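Local coordinates for protein AA9 family lytic polysaccharide monooxygenase cel61B (Hypocrea jecorina, PDB 2VTC) that cleaves crystalline and amorphous polysaccharides such as cellulose by copper-dependent oxidation of their glycosidic bonds, using a reductant with O2 or H2O2, at residues P171-F176 / N200-G205. Sequence-based numbering, arbitrary orientation.
Sequences PGNYVF and NIAVTG
Val203 O takes a hydrogen bond from Gly172 N at 3.0 Å and a CA-H...O contact from Pro171 CA, also at 3.0 Å. The reciprocal bond, Val203 N to Gly172 O at 2.9 Å, is nearly straight (170° at the hydrogen), which fixes Gly172 and Val203 as an antiparallel hydrogen-bonded pair. Further along, Ile201 N reaches Tyr174 O at 3.0 Å, whereas the return bond from Tyr174 N to Ile201 O is weak (134° at the hydrogen). On the face of Tyr174, Ile201 and Val203, Tyr174 has CG beside its own backbone N (chi1 -59°) and slants its ring across Val203, Tyr174 CD2 meeting Val203 CG2 at 3.6 Å, while its OH bonds to Arg170 O. The side chains of Phe176 and Ile201 cross at about a right angle: Phe176 CE2 touches Ile201 CB at 3.7 Å, and Ile201 O lies at the ring edge, in plane. Replacing Tyr174 with alanine would probably strip Val203 of its tyrosine ring contact and leave Arg170 O without its hydroxyl partner. On the face of Val175 and Asn200, Asn200 OD1 sits 3.8 Å from Val175 CG2 and accepts a hydrogen bond from Trp56 NE1. This is structural packing away from the copper site, in the mixed beta-sheet of the AA9 domain, where strand 172-182 lies between 113-119 and its hairpin partner 193-204. Backbone bonds, clearest at Gly172 and Val203, thus carry the register, and aromatic-aliphatic packing backs them.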
loop_
_atom_site.group_PDB
_atom_site.type_symbol
_atom_site.label_atom_id
_atom_site.label_comp_id
_atom_site.label_asym_id
_atom_site.label_seq_id
_atom_site.Cartn_x
_atom_site.Cartn_y
_atom_site.Cartn_z
ATOM N N PRO A 171 -8.924 15.530 -11.152
ATOM C CA PRO A 171 -9.221 15.848 -9.747
ATOM C C PRO A 171 -10.330 14.984 -9.129
ATOM O O PRO A 171 -11.278 14.567 -9.815
ATOM C CB PRO A 171 -9.645 17.329 -9.799
ATOM C CG PRO A 171 -9.020 17.849 -11.017
ATOM C CD PRO A 171 -8.990 16.736 -12.011
ATOM N N GLY A 172 -10.218 14.733 -7.827
ATOM C CA GLY A 172 -11.125 13.827 -7.150
ATOM C C GLY A 172 -10.634 13.456 -5.770
ATOM O O GLY A 172 -9.541 13.865 -5.353
ATOM N N ASN A 173 -11.467 12.722 -5.053
ATOM C CA ASN A 173 -11.093 12.203 -3.746
ATOM C C ASN A 173 -10.632 10.761 -3.939
ATOM O O ASN A 173 -11.389 9.932 -4.445
ATOM C CB ASN A 173 -12.277 12.244 -2.788
ATOM C CG ASN A 173 -12.705 13.662 -2.435
ATOM O OD1 ASN A 173 -11.878 14.573 -2.286
ATOM N ND2 ASN A 173 -14.011 13.847 -2.280
ATOM N N TYR A 174 -9.383 10.472 -3.569
ATOM C CA TYR A 174 -8.825 9.123 -3.806
ATOM C C TYR A 174 -8.178 8.548 -2.544
ATOM O O TYR A 174 -7.836 9.283 -1.593
ATOM C CB TYR A 174 -7.749 9.157 -4.914
ATOM C CG TYR A 174 -8.235 9.661 -6.258
ATOM C CD1 TYR A 174 -8.788 8.780 -7.198
ATOM C CD2 TYR A 174 -8.135 11.012 -6.592
ATOM C CE1 TYR A 174 -9.242 9.224 -8.444
ATOM C CE2 TYR A 174 -8.590 11.475 -7.840
ATOM C CZ TYR A 174 -9.138 10.578 -8.751
ATOM O OH TYR A 174 -9.595 10.996 -9.982
ATOM N N VAL A 175 -8.046 7.219 -2.565
ATOM C CA VAL A 175 -7.278 6.484 -1.578
ATOM C C VAL A 175 -6.119 5.833 -2.320
ATOM O O VAL A 175 -6.299 5.241 -3.401
ATOM C CB VAL A 175 -8.133 5.387 -0.900
ATOM C CG1 VAL A 175 -7.357 4.719 0.233
ATOM C CG2 VAL A 175 -9.405 6.000 -0.271
ATOM N N PHE A 176 -4.936 5.914 -1.712
ATOM C CA PHE A 176 -3.741 5.235 -2.249
ATOM C C PHE A 176 -3.395 4.051 -1.349
ATOM O O PHE A 176 -3.334 4.204 -0.125
ATOM C CB PHE A 176 -2.571 6.209 -2.339
ATOM C CG PHE A 176 -2.719 7.195 -3.435
ATOM C CD1 PHE A 176 -2.086 7.010 -4.657
ATOM C CD2 PHE A 176 -3.573 8.282 -3.275
ATOM C CE1 PHE A 176 -2.243 7.928 -5.697
ATOM C CE2 PHE A 176 -3.770 9.199 -4.319
ATOM C CZ PHE A 176 -3.096 9.030 -5.536
ATOM N N ASN A 200 -5.561 8.657 2.578
ATOM C CA ASN A 200 -6.484 9.518 1.824
ATOM C C ASN A 200 -5.673 10.635 1.203
ATOM O O ASN A 200 -5.035 11.406 1.920
ATOM C CB ASN A 200 -7.528 10.145 2.772
ATOM C CG ASN A 200 -8.460 9.129 3.405
ATOM O OD1 ASN A 200 -8.725 8.058 2.862
ATOM N ND2 ASN A 200 -8.986 9.491 4.590
ATOM N N ILE A 201 -5.660 10.699 -0.120
ATOM C CA ILE A 201 -5.052 11.828 -0.823
ATOM C C ILE A 201 -5.960 12.324 -1.964
ATOM O O ILE A 201 -6.143 11.651 -2.990
ATOM C CB ILE A 201 -3.636 11.524 -1.395
ATOM C CG1 ILE A 201 -2.698 10.951 -0.331
ATOM C CG2 ILE A 201 -3.038 12.817 -1.992
ATOM C CD1 ILE A 201 -1.401 10.349 -0.930
ATOM N N ALA A 202 -6.537 13.501 -1.775
ATOM C CA ALA A 202 -7.310 14.095 -2.846
ATOM C C ALA A 202 -6.338 14.621 -3.895
ATOM O O ALA A 202 -5.209 15.019 -3.561
ATOM C CB ALA A 202 -8.192 15.209 -2.302
ATOM N N VAL A 203 -6.784 14.618 -5.155
ATOM C CA VAL A 203 -5.973 15.033 -6.286
ATOM C C VAL A 203 -6.575 16.285 -6.933
ATOM O O VAL A 203 -7.797 16.382 -7.105
ATOM C CB VAL A 203 -5.825 13.865 -7.292
ATOM C CG1 VAL A 203 -5.193 14.313 -8.624
ATOM C CG2 VAL A 203 -4.979 12.739 -6.659
ATOM N N THR A 204 -5.694 17.234 -7.247
ATOM C CA THR A 204 -6.041 18.511 -7.881
ATOM C C THR A 204 -5.280 18.635 -9.199
ATOM O O THR A 204 -4.507 17.746 -9.577
ATOM C CB THR A 204 -5.627 19.690 -6.973
ATOM O OG1 THR A 204 -4.208 19.654 -6.743
ATOM C CG2 THR A 204 -6.354 19.619 -5.627
ATOM N N GLY A 205 -5.466 19.754 -9.898
ATOM C CA GLY A 205 -4.592 20.070 -11.030
ATOM C C GLY A 205 -5.215 19.907 -12.397
ATOM O O GLY A 205 -6.423 20.099 -12.569
#